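Side-chain contacts in deacylase (Burkholderia multivorans, PDB 5THW), which probably hydrolyses N-carbamoyl-L-amino acids as a two-zinc amidase of the peptidase M20 family: residues Q244-A248 against G249-M253; P311-A314 against V315-Q318; V327-I330 against A331-G335. All coordinates share one frame; numbering follows the deposited sequence. Where two conformers were deposited one is given.

Contact 1: Q244-A248 against G249-M253; sequences QEAHA and GPTPM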
loop_
_atom_site.group_PDB
_atom_site.type_symbol
_atom_site.label_atom_id
_atom_site.label_comp_id
_atom_site.label_asym_id
_atom_site.label_seq_id
_atom_site.Cartn_x
_atom_site.Cartn_y
_atom_site.Cartn_z
ATOM N N GLN A 244 -7.961 10.646 8.725
ATOM C CA GLN A 244 -7.178 11.869 8.740
ATOM C C GLN A 244 -5.717 11.467 8.710
ATOM O O GLN A 244 -5.229 10.819 9.642
ATOM C CB GLN A 244 -7.487 12.717 9.982
ATOM C CG GLN A 244 -6.772 14.067 10.030
ATOM C CD GLN A 244 -6.844 14.821 8.711
ATOM O OE1 GLN A 244 -7.906 15.309 8.313
ATOM N NE2 GLN A 244 -5.711 14.916 8.023
ATOM N N GLU A 245 -5.040 11.824 7.628
ATOM C CA GLU A 245 -3.610 11.605 7.518
ATOM C C GLU A 245 -2.862 12.595 8.403
ATOM O O GLU A 245 -3.141 13.797 8.378
ATOM C CB GLU A 245 -3.203 11.733 6.053
ATOM C CG GLU A 245 -1.786 12.142 5.777
ATOM C CD GLU A 245 -1.568 12.357 4.291
ATOM O OE1 GLU A 245 -2.579 12.350 3.558
ATOM O OE2 GLU A 245 -0.410 12.534 3.859
ATOM N N ALA A 246 -1.935 12.087 9.210
ATOM C CA ALA A 246 -1.194 12.926 10.142
ATOM C C ALA A 246 0.083 12.201 10.537
ATOM O O ALA A 246 0.205 10.988 10.358
ATOM C CB ALA A 246 -2.029 13.266 11.383
ATOM N N HIS A 247 1.014 12.950 11.124
ATOM C CA HIS A 247 2.308 12.371 11.462
ATOM C C HIS A 247 2.158 11.415 12.633
ATOM O O HIS A 247 1.482 11.729 13.611
ATOM C CB HIS A 247 3.312 13.466 11.780
ATOM C CG HIS A 247 3.676 14.276 10.584
ATOM N ND1 HIS A 247 4.500 13.798 9.588
ATOM C CD2 HIS A 247 3.292 15.515 10.198
ATOM C CE1 HIS A 247 4.619 14.715 8.646
ATOM N NE2 HIS A 247 3.897 15.767 8.992
ATOM N N ALA A 248 2.783 10.241 12.517
ATOM C CA ALA A 248 2.633 9.181 13.506
ATOM C C ALA A 248 3.223 9.552 14.852
ATOM O O ALA A 248 2.894 8.909 15.854
ATOM C CB ALA A 248 3.294 7.895 13.013
ATOM N N GLY A 249 4.072 10.572 14.898
ATOM C CA GLY A 249 4.747 10.962 16.111
ATOM C C GLY A 249 3.963 11.979 16.914
ATOM O O GLY A 249 3.475 11.692 18.010
ATOM N N PRO A 250 3.909 13.220 16.425
ATOM C CA PRO A 250 3.274 14.289 17.208
ATOM C C PRO A 250 1.756 14.211 17.274
ATOM O O PRO A 250 1.154 15.018 17.994
ATOM C CB PRO A 250 3.715 15.575 16.481
ATOM C CG PRO A 250 4.218 15.139 15.155
ATOM C CD PRO A 250 4.685 13.734 15.282
ATOM N N THR A 251 1.098 13.274 16.577
ATOM C CA THR A 251 -0.349 13.116 16.718
ATOM C C THR A 251 -0.660 12.149 17.858
ATOM O O THR A 251 -0.376 10.948 17.730
ATOM C CB THR A 251 -0.979 12.618 15.423
ATOM O OG1 THR A 251 -0.606 13.470 14.335
ATOM C CG2 THR A 251 -2.496 12.623 15.545
ATOM N N PRO A 252 -1.236 12.605 18.966
ATOM C CA PRO A 252 -1.538 11.692 20.073
ATOM C C PRO A 252 -2.652 10.720 19.707
ATOM O O PRO A 252 -3.494 10.995 18.846
ATOM C CB PRO A 252 -1.952 12.626 21.219
ATOM C CG PRO A 252 -2.351 13.894 20.583
ATOM C CD PRO A 252 -1.754 13.963 19.194
ATOM N N MET A 253 -2.606 9.548 20.342
ATOM C CA MET A 253 -3.563 8.478 20.055
ATOM C C MET A 253 -5.029 8.903 20.157
ATOM O O MET A 253 -5.826 8.449 19.318
ATOM C CB MET A 253 -3.298 7.282 20.984
ATOM C CG MET A 253 -1.969 6.577 20.757
ATOM S SD MET A 253 -1.822 5.814 19.130
ATOM C CE MET A 253 -2.723 4.285 19.429
#
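In the dimerisation domain of this M20 enzyme, the chain leaving strand 246-247 bends back until T251 meets the carbonyl of H247, four residues earlier. The hydroxyl does most of the work. OG1 of T251 donates to O of H247 at 2.8 Å, lying in the carbonyl plane on a lone pair, with a C=O...donor angle of 140°. The rotation about CA-CB (chi1 -54°) puts OG1 beside the threonine's own N, and hydroxyl and amide both come to O of H247; the amide bond, T251 N to H247 O, is weak at 3.4 Å. OG1 also rests on the methyl of A246, 3.3 Å from its CB. P250 closes on H247, its CD 3.8 Å from CB of H247. The imidazole leads away from this turn and across the dimer interface, where its NE2 is hydrogen-bonded to the backbone O of S402 of the second subunit and the side chain packs on H403, a zinc ligand of that subunit. A loop that carries a histidine across to the partner subunit is consistent with M20 dimers in which the dimerisation domain contributes to the neighbouring active site.

Contact 2: P311-A314 against V315-Q318; sequences PDDA and VLAQ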
loop_
_atom_site.group_PDB
_atom_site.type_symbol
_atom_site.label_atom_id
_atom_site.label_comp_id
_atom_site.label_asym_id
_atom_site.label_seq_id
_atom_site.Cartn_x
_atom_site.Cartn_y
_atom_site.Cartn_z
ATOM N N PRO A 311 -22.957 -21.108 -2.056
ATOM C CA PRO A 311 -23.862 -21.768 -3.011
ATOM C C PRO A 311 -25.327 -21.445 -2.795
ATOM O O PRO A 311 -26.134 -21.730 -3.688
ATOM C CB PRO A 311 -23.582 -23.259 -2.786
ATOM C CG PRO A 311 -23.058 -23.333 -1.389
ATOM C CD PRO A 311 -22.259 -22.080 -1.199
ATOM N N ASP A 312 -25.694 -20.854 -1.659
ATOM C CA ASP A 312 -27.077 -20.516 -1.335
ATOM C C ASP A 312 -27.202 -18.998 -1.352
ATOM O O ASP A 312 -26.534 -18.312 -0.568
ATOM C CB ASP A 312 -27.461 -21.090 0.032
ATOM C CG ASP A 312 -28.935 -20.897 0.377
ATOM O OD1 ASP A 312 -29.464 -19.777 0.210
ATOM O OD2 ASP A 312 -29.566 -21.875 0.845
ATOM N N ASP A 313 -28.091 -18.483 -2.209
ATOM C CA ASP A 313 -28.207 -17.038 -2.385
ATOM C C ASP A 313 -28.645 -16.356 -1.097
ATOM O O ASP A 313 -28.186 -15.248 -0.787
ATOM C CB ASP A 313 -29.183 -16.713 -3.516
ATOM C CG ASP A 313 -29.068 -15.271 -3.992
ATOM O OD1 ASP A 313 -27.975 -14.876 -4.456
ATOM O OD2 ASP A 313 -30.073 -14.531 -3.905
ATOM N N ALA A 314 -29.522 -17.007 -0.328
ATOM C CA ALA A 314 -29.997 -16.411 0.916
ATOM C C ALA A 314 -28.860 -16.246 1.917
ATOM O O ALA A 314 -28.741 -15.200 2.565
ATOM C CB ALA A 314 -31.117 -17.265 1.512
ATOM N N VAL A 315 -28.003 -17.261 2.046
ATOM C CA VAL A 315 -26.839 -17.130 2.916
ATOM C C VAL A 315 -25.903 -16.055 2.380
ATOM O O VAL A 315 -25.366 -15.239 3.140
ATOM C CB VAL A 315 -26.125 -18.484 3.070
ATOM C CG1 VAL A 315 -24.833 -18.310 3.854
ATOM C CG2 VAL A 315 -27.047 -19.508 3.719
ATOM N N LEU A 316 -25.700 -16.028 1.059
ATOM C CA LEU A 316 -24.858 -14.996 0.466
ATOM C C LEU A 316 -25.378 -13.597 0.788
ATOM O O LEU A 316 -24.587 -12.668 0.989
ATOM C CB LEU A 316 -24.758 -15.205 -1.044
ATOM C CG LEU A 316 -23.848 -14.235 -1.810
ATOM C CD1 LEU A 316 -22.459 -14.167 -1.204
ATOM C CD2 LEU A 316 -23.780 -14.621 -3.289
ATOM N N ALA A 317 -26.705 -13.423 0.839
ATOM C CA ALA A 317 -27.275 -12.141 1.252
ATOM C C ALA A 317 -27.087 -11.882 2.745
ATOM O O ALA A 317 -26.940 -10.724 3.154
ATOM C CB ALA A 317 -28.762 -12.077 0.895
ATOM N N GLN A 318 -27.093 -12.934 3.571
ATOM C CA GLN A 318 -26.817 -12.754 4.995
ATOM C C GLN A 318 -25.392 -12.270 5.218
ATOM O O GLN A 318 -25.147 -11.404 6.069
ATOM C CB GLN A 318 -27.042 -14.065 5.753
ATOM C CG GLN A 318 -28.486 -14.406 6.061
ATOM C CD GLN A 318 -28.708 -15.897 6.204
ATOM O OE1 GLN A 318 -27.852 -16.621 6.716
ATOM N NE2 GLN A 318 -29.877 -16.362 5.776
#
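With chi1 at -174°, D312 turns its carboxylate from its own backbone N and forward over the first turn of helix 313-334, while V315 holds CG2 beside its backbone N and thus back toward the aspartate. The two side chains cross at about a right angle, CG2 of V315 lying 4.0 Å from CB of D312. D312 is the N-cap of the helix, though both its side-chain bonds are weak. OD1 of D312 faces two amides that the helix itself cannot serve: N of A314 at 2.8 Å, a bond weakened by its bent angle of 130°, and N of V315, straighter but weak at 3.4 Å. The backbone of the same residue opens the regular ladder, since its O accepts from N of L316 at 2.9 Å in the carbonyl plane, with an N-H...O angle of 165°. The next two rungs run from A317 to D313 and from Q318 to A314.

Beyond the cap, Q318 runs along the carbonyl of A314: its CG lies 3.6 Å from O of A314, and the rest of the chain extends alongside. CB of L316 sits 3.4 Å from O of D313. The carboxylate of D313 looks elsewhere, its OD1 being bonded to the hydroxyl of Y345 on strand 337-350, while L316 packs on F308 and H310 of strand 297-310. A further bond, from N of D312 to ND1 of H310, ties the capping residue to the end of that strand.

Chemically, one carboxylate oxygen shared by two weak bonds satisfies the opening amides without gripping either tightly, and its negative charge at the N-terminal end of the helix should be favoured by the helix dipole.

Contact 3: V327-I330 against A331-G335; sequences VARI and AADIG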
loop_
_atom_site.group_PDB
_atom_site.type_symbol
_atom_site.label_atom_id
_atom_site.label_comp_id
_atom_site.label_asym_id
_atom_site.label_seq_id
_atom_site.Cartn_x
_atom_site.Cartn_y
_atom_site.Cartn_z
ATOM N N VAL A 327 -19.100 -2.976 8.810
ATOM C CA VAL A 327 -18.332 -1.869 8.240
ATOM C C VAL A 327 -18.772 -0.539 8.841
ATOM O O VAL A 327 -17.943 0.295 9.221
ATOM C CB VAL A 327 -18.468 -1.865 6.708
ATOM C CG1 VAL A 327 -18.017 -0.523 6.127
ATOM C CG2 VAL A 327 -17.646 -3.009 6.123
ATOM N N ALA A 328 -20.088 -0.314 8.913
ATOM C CA ALA A 328 -20.599 0.922 9.500
ATOM C C ALA A 328 -20.227 1.031 10.976
ATOM O O ALA A 328 -19.922 2.124 11.467
ATOM C CB ALA A 328 -22.115 0.999 9.318
ATOM N N ARG A 329 -20.253 -0.091 11.701
ATOM C CA ARG A 329 -19.914 -0.069 13.121
ATOM C C ARG A 329 -18.429 0.217 13.323
ATOM O O ARG A 329 -18.054 1.042 14.165
ATOM C CB ARG A 329 -20.311 -1.397 13.775
ATOM C CG ARG A 329 -19.624 -1.677 15.106
ATOM C CD ARG A 329 -19.731 -3.150 15.506
ATOM N NE ARG A 329 -19.245 -4.058 14.462
ATOM C CZ ARG A 329 -17.966 -4.371 14.263
ATOM N NH1 ARG A 329 -17.021 -3.842 15.032
ATOM N NH2 ARG A 329 -17.629 -5.210 13.288
ATOM N N ILE A 330 -17.570 -0.464 12.561
ATOM C CA ILE A 330 -16.139 -0.200 12.633
ATOM C C ILE A 330 -15.850 1.246 12.272
ATOM O O ILE A 330 -15.049 1.918 12.933
ATOM C CB ILE A 330 -15.365 -1.161 11.713
ATOM C CG1 ILE A 330 -15.258 -2.553 12.330
ATOM C CG2 ILE A 330 -13.985 -0.601 11.375
ATOM C CD1 ILE A 330 -14.856 -3.604 11.325
ATOM N N ALA A 331 -16.507 1.751 11.229
ATOM C CA ALA A 331 -16.254 3.118 10.789
ATOM C C ALA A 331 -16.682 4.134 11.840
ATOM O O ALA A 331 -15.969 5.111 12.088
ATOM C CB ALA A 331 -16.969 3.384 9.465
ATOM N N ALA A 332 -17.834 3.918 12.477
ATOM C CA ALA A 332 -18.303 4.869 13.479
ATOM C C ALA A 332 -17.409 4.870 14.712
ATOM O O ALA A 332 -17.192 5.921 15.321
ATOM C CB ALA A 332 -19.746 4.558 13.865
ATOM N N ASP A 333 -16.876 3.703 15.092
ATOM C CA ASP A 333 -16.068 3.639 16.303
ATOM C C ASP A 333 -14.754 4.398 16.155
ATOM O O ASP A 333 -14.233 4.913 17.150
ATOM C CB ASP A 333 -15.815 2.183 16.692
ATOM C CG ASP A 333 -16.848 1.657 17.677
ATOM O OD1 ASP A 333 -17.362 2.466 18.478
ATOM O OD2 ASP A 333 -17.148 0.444 17.651
ATOM N N ILE A 334 -14.219 4.501 14.941
ATOM C CA ILE A 334 -12.955 5.200 14.709
ATOM C C ILE A 334 -13.181 6.648 14.301
ATOM O O ILE A 334 -12.407 7.535 14.677
ATOM C CB ILE A 334 -12.129 4.452 13.647
ATOM C CG1 ILE A 334 -11.677 3.096 14.185
ATOM C CG2 ILE A 334 -10.938 5.295 13.193
ATOM C CD1 ILE A 334 -11.086 2.209 13.131
ATOM N N GLY A 335 -14.239 6.909 13.547
ATOM C CA GLY A 335 -14.453 8.199 12.945
ATOM C C GLY A 335 -14.112 8.262 11.476
ATOM O O GLY A 335 -13.630 9.299 11.019
#
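I330, A331 and R329 carry this contact, a length of helix near its C-terminal end in which each residue does a different job. I330 meets I334 one turn on. The rotation that sets CG1 beside the backbone N (chi1 -77°) puts CG2 anti to that N and beside the carbonyl carbon, 4.4 Å from CD1 of I334, a loose apolar touch on one flank. The I334 side chain also runs along the carbonyl of I330, with CG1 at 3.8 Å from that O, while the backbone bond from N of I334 to the same oxygen is weak, at 3.4 Å.

A331 is compact by comparison. Its methyl lies against the preceding turn, CB being 3.2 Å from O of V327, the same oxygen that its amide N reaches at 2.9 Å. Its own O then accepts from N of G335, whose positive phi (102°) marks where the chain leaves the helix.

R329 works on the outer flank, where in one of the two deposited conformers of D333 its CG lies 4.1 Å from OD2 of D333. The chain bends at chi3, and NH1 stays 5.0 Å from OD2, too far for a salt bridge; with D333 in two conformers, both this touch and any attraction between the charges remain doubtful.

The helix meets its surroundings through I330 and A331, joined by I334 and V327. I330 and I334 lean on R265 and other residues of helix 259-275, A331 and V327 sit on F241 of strand 225-242 and T338 of strand 337-350, and the O of G335 is held by R257, just ahead of the neighbouring helix.

How the contacts relate
Together the contacts show how local side-chain chemistry follows position in a fold. Contacts 2 and 3 occupy the two ends of helix 313-334, their centres about 25 Å apart: the first is a surface contact where a weakly bonded carboxylate cap opens the helix, the second partly buried and mainly apolar where it faces sheet and helix. Contact 1 has no regular helix; a hydroxyl closes its loop, and it is partly buried, with the second subunit packed against it. It lies about 41 Å from contact 2 but only about 19 Å from contact 3, centre to centre. R257 reaches both of these nearer two: its backbone bonds to Q244 and its NH1 to O of G335.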